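Local coordinates for response regulator (Colwellia psychrerythraea, PDB 3EQZ), which is a response regulator whose receiver domain has the CheY-like fold, consistent with a part in two-component signalling, at residues N4-V9 with Q47-L52; L52-P57 with L79-D84; A75-I80 with L100-T105. All coordinates share one frame; numbering follows the deposited sequence.

Contact 1: N4-V9 with Q47-L52; sequences NRVFIV and QDIIIL
V6-V9 pair in parallel with I49-L52, strands 6-9 and 49-53 of the central sheet of a CheY-like receiver domain. The backbones alternate in the usual parallel way. F7 bonds 49-53 twice: its N donates to I49 O (2.9 Å) and its O accepts from I51 N (2.8 Å).

Side chains join the residues just before the two strands. R5 lies alongside D48 and grips it side-on with two nitrogens. NE reaches D48 OD1 at 3.0 Å, from above the carboxylate plane. NH2 reaches D48 OD2 at 2.8 Å on its syn side. The two flat groups are turned 42° apart, so the salt bridge is not coplanar. The F7 ring sets its CZ over the centre of the R5 guanidinium, while CE2 is 3.9 Å from D48 CG. N4 adds a further bond, ND2 to Q47 O at 2.7 Å, on a carbonyl lone pair. V6 CG1 packs on I51 CD1 at 3.9 Å.

D48 OD2 also accepts from N45 N. Strand 30-33 flanks 6-9, and strand 76-81 flanks 49-53. Helix 13-23 packs on I8 and I51.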
loop_
_atom_site.group_PDB
_atom_site.type_symbol
_atom_site.label_atom_id
_atom_site.label_comp_id
_atom_site.label_asym_id
_atom_site.label_seq_id
_atom_site.Cartn_x
_atom_site.Cartn_y
_atom_site.Cartn_z
ATOM N N ASN B 4 27.353 -20.119 1.371
ATOM C CA ASN B 4 26.915 -18.956 2.155
ATOM C C ASN B 4 26.279 -19.389 3.470
ATOM O O ASN B 4 25.609 -20.440 3.561
ATOM C CB ASN B 4 25.884 -18.090 1.407
ATOM C CG ASN B 4 26.334 -17.675 -0.004
ATOM O OD1 ASN B 4 26.682 -18.522 -0.817
ATOM N ND2 ASN B 4 26.258 -16.375 -0.307
ATOM N N ARG B 5 26.466 -18.582 4.502
ATOM C CA ARG B 5 25.689 -18.800 5.707
ATOM C C ARG B 5 24.232 -18.343 5.454
ATOM O O ARG B 5 24.009 -17.273 4.867
ATOM C CB ARG B 5 26.316 -18.067 6.897
ATOM C CG ARG B 5 27.801 -18.466 7.191
ATOM C CD ARG B 5 28.320 -17.823 8.512
ATOM N NE ARG B 5 28.212 -16.355 8.473
ATOM C CZ ARG B 5 28.564 -15.550 9.482
ATOM N NH1 ARG B 5 29.064 -16.076 10.593
ATOM N NH2 ARG B 5 28.429 -14.236 9.397
ATOM N N VAL B 6 23.273 -19.163 5.866
ATOM C CA VAL B 6 21.855 -18.778 5.845
ATOM C C VAL B 6 21.423 -18.739 7.304
ATOM O O VAL B 6 21.756 -19.649 8.057
ATOM C CB VAL B 6 20.994 -19.763 5.048
ATOM C CG1 VAL B 6 19.515 -19.349 5.078
ATOM C CG2 VAL B 6 21.499 -19.858 3.606
ATOM N N PHE B 7 20.761 -17.669 7.718
ATOM C CA PHE B 7 20.221 -17.562 9.082
ATOM C C PHE B 7 18.730 -17.513 8.976
ATOM O O PHE B 7 18.193 -16.616 8.292
ATOM C CB PHE B 7 20.727 -16.287 9.756
ATOM C CG PHE B 7 22.227 -16.282 9.950
ATOM C CD1 PHE B 7 22.805 -16.886 11.071
ATOM C CD2 PHE B 7 23.068 -15.705 9.011
ATOM C CE1 PHE B 7 24.218 -16.917 11.258
ATOM C CE2 PHE B 7 24.495 -15.723 9.193
ATOM C CZ PHE B 7 25.061 -16.342 10.312
ATOM N N ILE B 8 18.071 -18.461 9.620
ATOM C CA ILE B 8 16.630 -18.506 9.680
ATOM C C ILE B 8 16.171 -17.926 11.021
ATOM O O ILE B 8 16.553 -18.438 12.084
ATOM C CB ILE B 8 16.084 -19.956 9.590
ATOM C CG1 ILE B 8 16.471 -20.564 8.251
ATOM C CG2 ILE B 8 14.521 -19.978 9.790
ATOM C CD1 ILE B 8 16.348 -22.086 8.170
ATOM N N VAL B 9 15.364 -16.862 10.959
ATOM C CA VAL B 9 14.889 -16.181 12.163
ATOM C C VAL B 9 13.344 -16.270 12.243
ATOM O O VAL B 9 12.603 -15.645 11.468
ATOM C CB VAL B 9 15.400 -14.737 12.203
ATOM C CG1 VAL B 9 15.143 -14.092 13.562
ATOM C CG2 VAL B 9 16.894 -14.702 11.794
ATOM N N GLN B 47 27.791 -11.633 2.107
ATOM C CA GLN B 47 27.408 -12.932 1.516
ATOM C C GLN B 47 26.404 -13.741 2.341
ATOM O O GLN B 47 25.919 -14.786 1.891
ATOM C CB GLN B 47 28.678 -13.791 1.214
ATOM C CG GLN B 47 29.939 -12.930 0.824
ATOM C CD GLN B 47 30.792 -12.536 2.095
ATOM O OE1 GLN B 47 31.390 -13.407 2.759
ATOM N NE2 GLN B 47 30.827 -11.247 2.427
ATOM N N ASP B 48 26.100 -13.278 3.554
ATOM C CA ASP B 48 25.087 -13.932 4.385
ATOM C C ASP B 48 23.656 -13.697 3.800
ATOM O O ASP B 48 23.382 -12.648 3.183
ATOM C CB ASP B 48 25.167 -13.455 5.847
ATOM C CG ASP B 48 26.538 -13.794 6.510
ATOM O OD1 ASP B 48 27.187 -14.834 6.147
ATOM O OD2 ASP B 48 26.983 -13.012 7.386
ATOM N N ILE B 49 22.794 -14.685 3.970
ATOM C CA ILE B 49 21.389 -14.622 3.567
ATOM C C ILE B 49 20.514 -14.807 4.818
ATOM O O ILE B 49 20.701 -15.745 5.583
ATOM C CB ILE B 49 21.054 -15.748 2.620
ATOM C CG1 ILE B 49 21.865 -15.589 1.317
ATOM C CG2 ILE B 49 19.543 -15.740 2.329
ATOM C CD1 ILE B 49 22.143 -16.978 0.633
ATOM N N ILE B 50 19.594 -13.890 5.051
ATOM C CA ILE B 50 18.754 -13.936 6.253
ATOM C C ILE B 50 17.331 -14.221 5.794
ATOM O O ILE B 50 16.801 -13.495 4.936
ATOM C CB ILE B 50 18.748 -12.594 6.990
ATOM C CG1 ILE B 50 20.195 -12.194 7.355
ATOM C CG2 ILE B 50 17.789 -12.620 8.187
ATOM C CD1 ILE B 50 20.293 -10.700 7.749
ATOM N N ILE B 51 16.724 -15.267 6.330
ATOM C CA ILE B 51 15.309 -15.515 6.083
ATOM C C ILE B 51 14.583 -15.114 7.338
ATOM O O ILE B 51 14.782 -15.705 8.399
ATOM C CB ILE B 51 15.025 -16.977 5.686
ATOM C CG1 ILE B 51 15.870 -17.378 4.452
ATOM C CG2 ILE B 51 13.522 -17.244 5.517
ATOM C CD1 ILE B 51 15.736 -18.911 4.091
ATOM N N LEU B 52 13.758 -14.074 7.218
ATOM C CA LEU B 52 13.154 -13.438 8.378
ATOM C C LEU B 52 11.627 -13.595 8.365
ATOM O O LEU B 52 10.962 -13.095 7.430
ATOM C CB LEU B 52 13.528 -11.951 8.448
ATOM C CG LEU B 52 12.877 -11.105 9.599
ATOM C CD1 LEU B 52 13.195 -11.675 11.023
ATOM C CD2 LEU B 52 13.248 -9.591 9.545
#

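Contact 2: L52-P57 with L79-D84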
loop_
_atom_site.group_PDB
_atom_site.type_symbol
_atom_site.label_atom_id
_atom_site.label_comp_id
_atom_site.label_asym_id
_atom_site.label_seq_id
_atom_site.Cartn_x
_atom_site.Cartn_y
_atom_site.Cartn_z
ATOM N N LEU B 52 13.758 -14.074 7.218
ATOM C CA LEU B 52 13.154 -13.438 8.378
ATOM C C LEU B 52 11.627 -13.595 8.365
ATOM O O LEU B 52 10.962 -13.095 7.430
ATOM C CB LEU B 52 13.528 -11.951 8.448
ATOM C CG LEU B 52 12.877 -11.105 9.599
ATOM C CD1 LEU B 52 13.195 -11.675 11.023
ATOM C CD2 LEU B 52 13.248 -9.591 9.545
ATOM N N ASP B 53 11.072 -14.313 9.356
ATOM C CA ASP B 53 9.620 -14.356 9.495
ATOM C C ASP B 53 9.223 -13.087 10.224
ATOM O O ASP B 53 9.869 -12.740 11.184
ATOM C CB ASP B 53 9.100 -15.613 10.248
ATOM C CG ASP B 53 7.535 -15.716 10.229
ATOM O OD1 ASP B 53 6.979 -16.541 9.448
ATOM O OD2 ASP B 53 6.857 -14.947 10.947
ATOM N N LEU B 54 8.176 -12.395 9.762
ATOM C CA LEU B 54 7.792 -11.130 10.365
ATOM C C LEU B 54 7.198 -11.352 11.744
ATOM O O LEU B 54 7.126 -10.441 12.536
ATOM C CB LEU B 54 6.760 -10.385 9.513
ATOM C CG LEU B 54 7.224 -9.819 8.174
ATOM C CD1 LEU B 54 6.055 -9.057 7.551
ATOM C CD2 LEU B 54 8.467 -8.946 8.286
ATOM N N MET B 55 6.731 -12.572 11.998
ATOM C CA MET B 55 6.259 -12.942 13.329
ATOM C C MET B 55 5.037 -12.096 13.724
ATOM O O MET B 55 4.862 -11.735 14.910
ATOM C CB MET B 55 7.418 -12.798 14.338
ATOM C CG MET B 55 8.481 -13.974 14.237
ATOM S SD MET B 55 10.001 -13.823 15.228
ATOM C CE MET B 55 11.111 -12.777 14.243
ATOM N N MET B 56 4.190 -11.767 12.736
ATOM C CA MET B 56 2.968 -11.005 13.035
ATOM C C MET B 56 2.130 -11.964 13.905
ATOM O O MET B 56 2.128 -13.180 13.635
ATOM C CB MET B 56 2.223 -10.646 11.745
ATOM C CG MET B 56 2.829 -9.470 10.945
ATOM S SD MET B 56 2.759 -7.937 11.869
ATOM C CE MET B 56 4.444 -7.464 11.897
ATOM N N PRO B 57 1.384 -11.437 14.907
ATOM C CA PRO B 57 1.081 -10.020 15.036
ATOM C C PRO B 57 1.899 -9.308 16.130
ATOM O O PRO B 57 1.472 -8.268 16.612
ATOM C CB PRO B 57 -0.399 -10.049 15.433
ATOM C CG PRO B 57 -0.489 -11.286 16.347
ATOM C CD PRO B 57 0.645 -12.231 15.915
ATOM N N LEU B 79 11.950 -12.055 3.304
ATOM C CA LEU B 79 10.943 -11.844 4.297
ATOM C C LEU B 79 9.803 -12.796 4.102
ATOM O O LEU B 79 9.367 -13.034 2.985
ATOM C CB LEU B 79 10.407 -10.424 4.257
ATOM C CG LEU B 79 11.426 -9.307 4.338
ATOM C CD1 LEU B 79 10.682 -7.992 4.044
ATOM C CD2 LEU B 79 12.112 -9.264 5.770
ATOM N N ILE B 80 9.289 -13.320 5.199
ATOM C CA ILE B 80 8.212 -14.285 5.117
ATOM C C ILE B 80 7.080 -13.895 6.016
ATOM O O ILE B 80 7.320 -13.429 7.124
ATOM C CB ILE B 80 8.697 -15.682 5.464
ATOM C CG1 ILE B 80 9.905 -16.027 4.534
ATOM C CG2 ILE B 80 7.497 -16.671 5.250
ATOM C CD1 ILE B 80 10.290 -17.478 4.493
ATOM N N SER B 81 5.847 -14.037 5.502
ATOM C CA SER B 81 4.624 -13.683 6.257
ATOM C C SER B 81 3.369 -13.921 5.427
ATOM O O SER B 81 3.461 -14.052 4.204
ATOM C CB SER B 81 4.665 -12.176 6.593
ATOM O OG SER B 81 3.844 -11.895 7.714
ATOM N N GLY B 82 2.189 -13.895 6.050
ATOM C CA GLY B 82 0.914 -13.705 5.270
ATOM C C GLY B 82 0.872 -12.493 4.307
ATOM O O GLY B 82 1.372 -11.401 4.617
ATOM N N TYR B 83 0.286 -12.655 3.112
ATOM C CA TYR B 83 0.042 -11.477 2.224
ATOM C C TYR B 83 -0.691 -10.395 3.018
ATOM O O TYR B 83 -0.367 -9.211 2.930
ATOM C CB TYR B 83 -0.813 -11.843 0.994
ATOM C CG TYR B 83 -1.050 -10.676 0.053
ATOM C CD1 TYR B 83 -0.198 -10.440 -1.019
ATOM C CD2 TYR B 83 -2.129 -9.802 0.247
ATOM C CE1 TYR B 83 -0.407 -9.366 -1.881
ATOM C CE2 TYR B 83 -2.352 -8.721 -0.601
ATOM C CZ TYR B 83 -1.487 -8.510 -1.667
ATOM O OH TYR B 83 -1.698 -7.441 -2.516
ATOM N N ASP B 84 -1.730 -10.836 3.733
ATOM C CA ASP B 84 -2.397 -10.015 4.729
ATOM C C ASP B 84 -2.691 -8.603 4.297
ATOM O O ASP B 84 -2.159 -7.648 4.883
ATOM C CB ASP B 84 -1.517 -9.934 5.938
ATOM C CG ASP B 84 -1.930 -10.909 6.980
ATOM O OD1 ASP B 84 -1.346 -12.022 6.978
ATOM O OD2 ASP B 84 -2.858 -10.555 7.771
HETATM O O HOH W 1 4.179 -12.841 10.077
#
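L54 reaches from the end of strand 49-53 across to S81 at the end of strand 76-81. Its CB is 3.7 Å from S81 OG. CG sits beside the backbone N of L54 (chi1 -69°), which carries the branch over the neighbouring strand. CG is 3.8 Å from S81 CB. The side chain then runs on extended, and its two methyls part. CD1 presses on S81 CB at 3.5 Å, the closest approach between these two residues. CD2 turns to L79 CD2, a looser contact at 4.4 Å. L52 meets the same L79 methyl, its side chain lying side by side with that of L79.

The backbones are joined by two parallel-sheet bonds. I80 N donates to L52 O, and L54 N donates to I80 O (3.0 Å), the latter almost straight on to the carbonyl. Past this point the chains part, and a water bridges them. It accepts from M56 N at 2.9 Å and is 2.6 Å from S81 OG.

D53 shapes the turn that follows its strand. OD2 accepts from M55 N at 2.6 Å on the anti side of the carboxylate, an Asx turn, with an N-H...O angle of 142°. Its OD1 forms a salt bridge with K108. D53 also touches D10. This grouping at the C-terminal ends of the strands is consistent with the acidic pocket of receiver domains.

The contact belongs to the beta-alpha-beta unit of strand 49-53, helix 60-70 and strand 76-81. Helix 60-70 packs on L52 and M56. Helix 87-97 packs on L54, L79 and S81. M56 also touches S97 of a second subunit.

Contact 3: A75-I80 with L100-T105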
loop_
_atom_site.group_PDB
_atom_site.type_symbol
_atom_site.label_atom_id
_atom_site.label_comp_id
_atom_site.label_asym_id
_atom_site.label_seq_id
_atom_site.Cartn_x
_atom_site.Cartn_y
_atom_site.Cartn_z
ATOM N N ALA B 75 23.759 -7.778 4.432
ATOM C CA ALA B 75 23.331 -9.142 4.150
ATOM C C ALA B 75 22.098 -9.150 3.221
ATOM O O ALA B 75 21.386 -8.191 3.168
ATOM C CB ALA B 75 23.002 -9.904 5.470
ATOM N N SER B 76 21.890 -10.224 2.467
ATOM C CA SER B 76 20.661 -10.350 1.657
ATOM C C SER B 76 19.560 -10.764 2.599
ATOM O O SER B 76 19.785 -11.587 3.527
ATOM C CB SER B 76 20.794 -11.415 0.580
ATOM O OG SER B 76 21.829 -11.089 -0.311
ATOM N N LEU B 77 18.361 -10.231 2.349
ATOM C CA LEU B 77 17.232 -10.472 3.210
ATOM C C LEU B 77 16.022 -11.048 2.461
ATOM O O LEU B 77 15.621 -10.536 1.387
ATOM C CB LEU B 77 16.873 -9.175 3.934
ATOM C CG LEU B 77 15.775 -9.141 4.984
ATOM C CD1 LEU B 77 16.150 -10.026 6.117
ATOM C CD2 LEU B 77 15.574 -7.684 5.446
ATOM N N ILE B 78 15.446 -12.103 3.027
ATOM C CA ILE B 78 14.187 -12.684 2.524
ATOM C C ILE B 78 13.143 -12.565 3.627
ATOM O O ILE B 78 13.439 -12.875 4.767
ATOM C CB ILE B 78 14.342 -14.165 2.166
ATOM C CG1 ILE B 78 15.312 -14.318 0.987
ATOM C CG2 ILE B 78 13.001 -14.777 1.887
ATOM C CD1 ILE B 78 16.012 -15.720 0.836
ATOM N N LEU B 79 11.950 -12.055 3.304
ATOM C CA LEU B 79 10.943 -11.844 4.297
ATOM C C LEU B 79 9.803 -12.796 4.102
ATOM O O LEU B 79 9.367 -13.034 2.985
ATOM C CB LEU B 79 10.407 -10.424 4.257
ATOM C CG LEU B 79 11.426 -9.307 4.338
ATOM C CD1 LEU B 79 10.682 -7.992 4.044
ATOM C CD2 LEU B 79 12.112 -9.264 5.770
ATOM N N ILE B 80 9.289 -13.320 5.199
ATOM C CA ILE B 80 8.212 -14.285 5.117
ATOM C C ILE B 80 7.080 -13.895 6.016
ATOM O O ILE B 80 7.320 -13.429 7.124
ATOM C CB ILE B 80 8.697 -15.682 5.464
ATOM C CG1 ILE B 80 9.905 -16.027 4.534
ATOM C CG2 ILE B 80 7.497 -16.671 5.250
ATOM C CD1 ILE B 80 10.290 -17.478 4.493
ATOM N N LEU B 100 18.014 -1.635 3.066
ATOM C CA LEU B 100 18.286 -3.084 3.166
ATOM C C LEU B 100 18.139 -3.818 1.821
ATOM O O LEU B 100 17.282 -3.474 1.057
ATOM C CB LEU B 100 17.385 -3.742 4.240
ATOM C CG LEU B 100 17.722 -3.257 5.640
ATOM C CD1 LEU B 100 16.789 -3.873 6.657
ATOM C CD2 LEU B 100 19.197 -3.588 6.003
ATOM N N ASN B 101 18.970 -4.836 1.561
ATOM C CA ASN B 101 18.871 -5.612 0.312
ATOM C C ASN B 101 17.856 -6.810 0.389
ATOM O O ASN B 101 18.247 -7.962 0.603
ATOM C CB ASN B 101 20.267 -6.074 -0.146
ATOM C CG ASN B 101 20.246 -6.897 -1.478
ATOM O OD1 ASN B 101 21.131 -7.764 -1.738
ATOM N ND2 ASN B 101 19.266 -6.618 -2.313
ATOM N N VAL B 102 16.565 -6.490 0.232
ATOM C CA VAL B 102 15.515 -7.495 0.215
ATOM C C VAL B 102 15.502 -8.153 -1.159
ATOM O O VAL B 102 15.275 -7.480 -2.171
ATOM C CB VAL B 102 14.136 -6.884 0.472
ATOM C CG1 VAL B 102 13.047 -7.978 0.499
ATOM C CG2 VAL B 102 14.138 -6.072 1.779
ATOM N N ILE B 103 15.800 -9.442 -1.211
ATOM C CA ILE B 103 15.933 -10.151 -2.491
ATOM C C ILE B 103 14.670 -10.957 -2.874
ATOM O O ILE B 103 14.507 -11.323 -4.024
ATOM C CB ILE B 103 17.129 -11.074 -2.469
ATOM C CG1 ILE B 103 16.983 -12.078 -1.319
ATOM C CG2 ILE B 103 18.455 -10.249 -2.412
ATOM C CD1 ILE B 103 17.927 -13.238 -1.485
ATOM N N ASN B 104 13.744 -11.139 -1.928
ATOM C CA ASN B 104 12.504 -11.790 -2.230
ATOM C C ASN B 104 11.672 -11.810 -0.993
ATOM O O ASN B 104 12.206 -11.560 0.093
ATOM C CB ASN B 104 12.776 -13.237 -2.706
ATOM C CG ASN B 104 11.641 -13.780 -3.598
ATOM O OD1 ASN B 104 10.701 -13.069 -3.917
ATOM N ND2 ASN B 104 11.764 -15.016 -4.019
ATOM N N THR B 105 10.362 -12.059 -1.170
ATOM C CA THR B 105 9.419 -12.299 -0.104
ATOM C C THR B 105 8.532 -13.514 -0.426
ATOM O O THR B 105 8.365 -13.877 -1.586
ATOM C CB THR B 105 8.477 -11.062 0.172
ATOM O OG1 THR B 105 7.562 -10.892 -0.914
ATOM C CG2 THR B 105 9.307 -9.764 0.364
HETATM O O HOH W 2 21.123 -5.459 3.444
#
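L77 and I78 of strand 76-81 meet V102 and I103 of strand 101-107, outermost in the sheet of this chain. L77 bonds 101-107 through both its N and its O. Its N donates to N101 O at 2.9 Å and its O accepts from I103 N at 2.8 Å. The next bond skips a step: L79 N donates to N104 O at a longer 3.3 Å, on a lone pair in the carbonyl plane. L77 pairs with V102 but L79 with T105, so strand 101-107 carries one extra residue, a beta bulge at I103.

At the bulge the end of the I103 side chain comes close to I78. With chi1 58°, I103 CG1 lies between its backbone N and carbonyl carbon. There it comes within 3.6 Å of I78 CG1 and 3.4 Å of L77 O. On the other branch, I103 CG2 touches S76 CB at 4.0 Å. L77 CD2 meets L100 CD1 at 4.2 Å.

Further out, a water joins the strand starts. It donates to A75 O and accepts from N101 N.

The two strands and helix 87-97 make one beta-alpha-beta unit. That helix packs on V102 and T105. Helix 112-124 lies against I78, I103 and N104, with F118 touching all three. Strand 49-53 flanks the far edge of 76-81.

The three contacts are successive pairings in one parallel sheet, whose strand order is 2-1-3-4-5. Contact 1 joins strands 6-9 and 49-53, contact 2 the ends of 49-53 and 76-81, and contact 3 strands 76-81 and 101-107. L52 is shared by contacts 1 and 2; L79 and I80 are shared by contacts 2 and 3. Centres of contacts 1 and 3 are about 9 Å apart, and I50 O to I78 N (2.7 Å) is a probable hydrogen bond between them. Contact 2 lies about 16 Å from contact 1, centre to centre. V9 O to D53 N (2.9 Å), a probable hydrogen bond, ties contacts 1 and 2. Contact 2 holds D53, at what is probably the acidic pocket of the receiver domain.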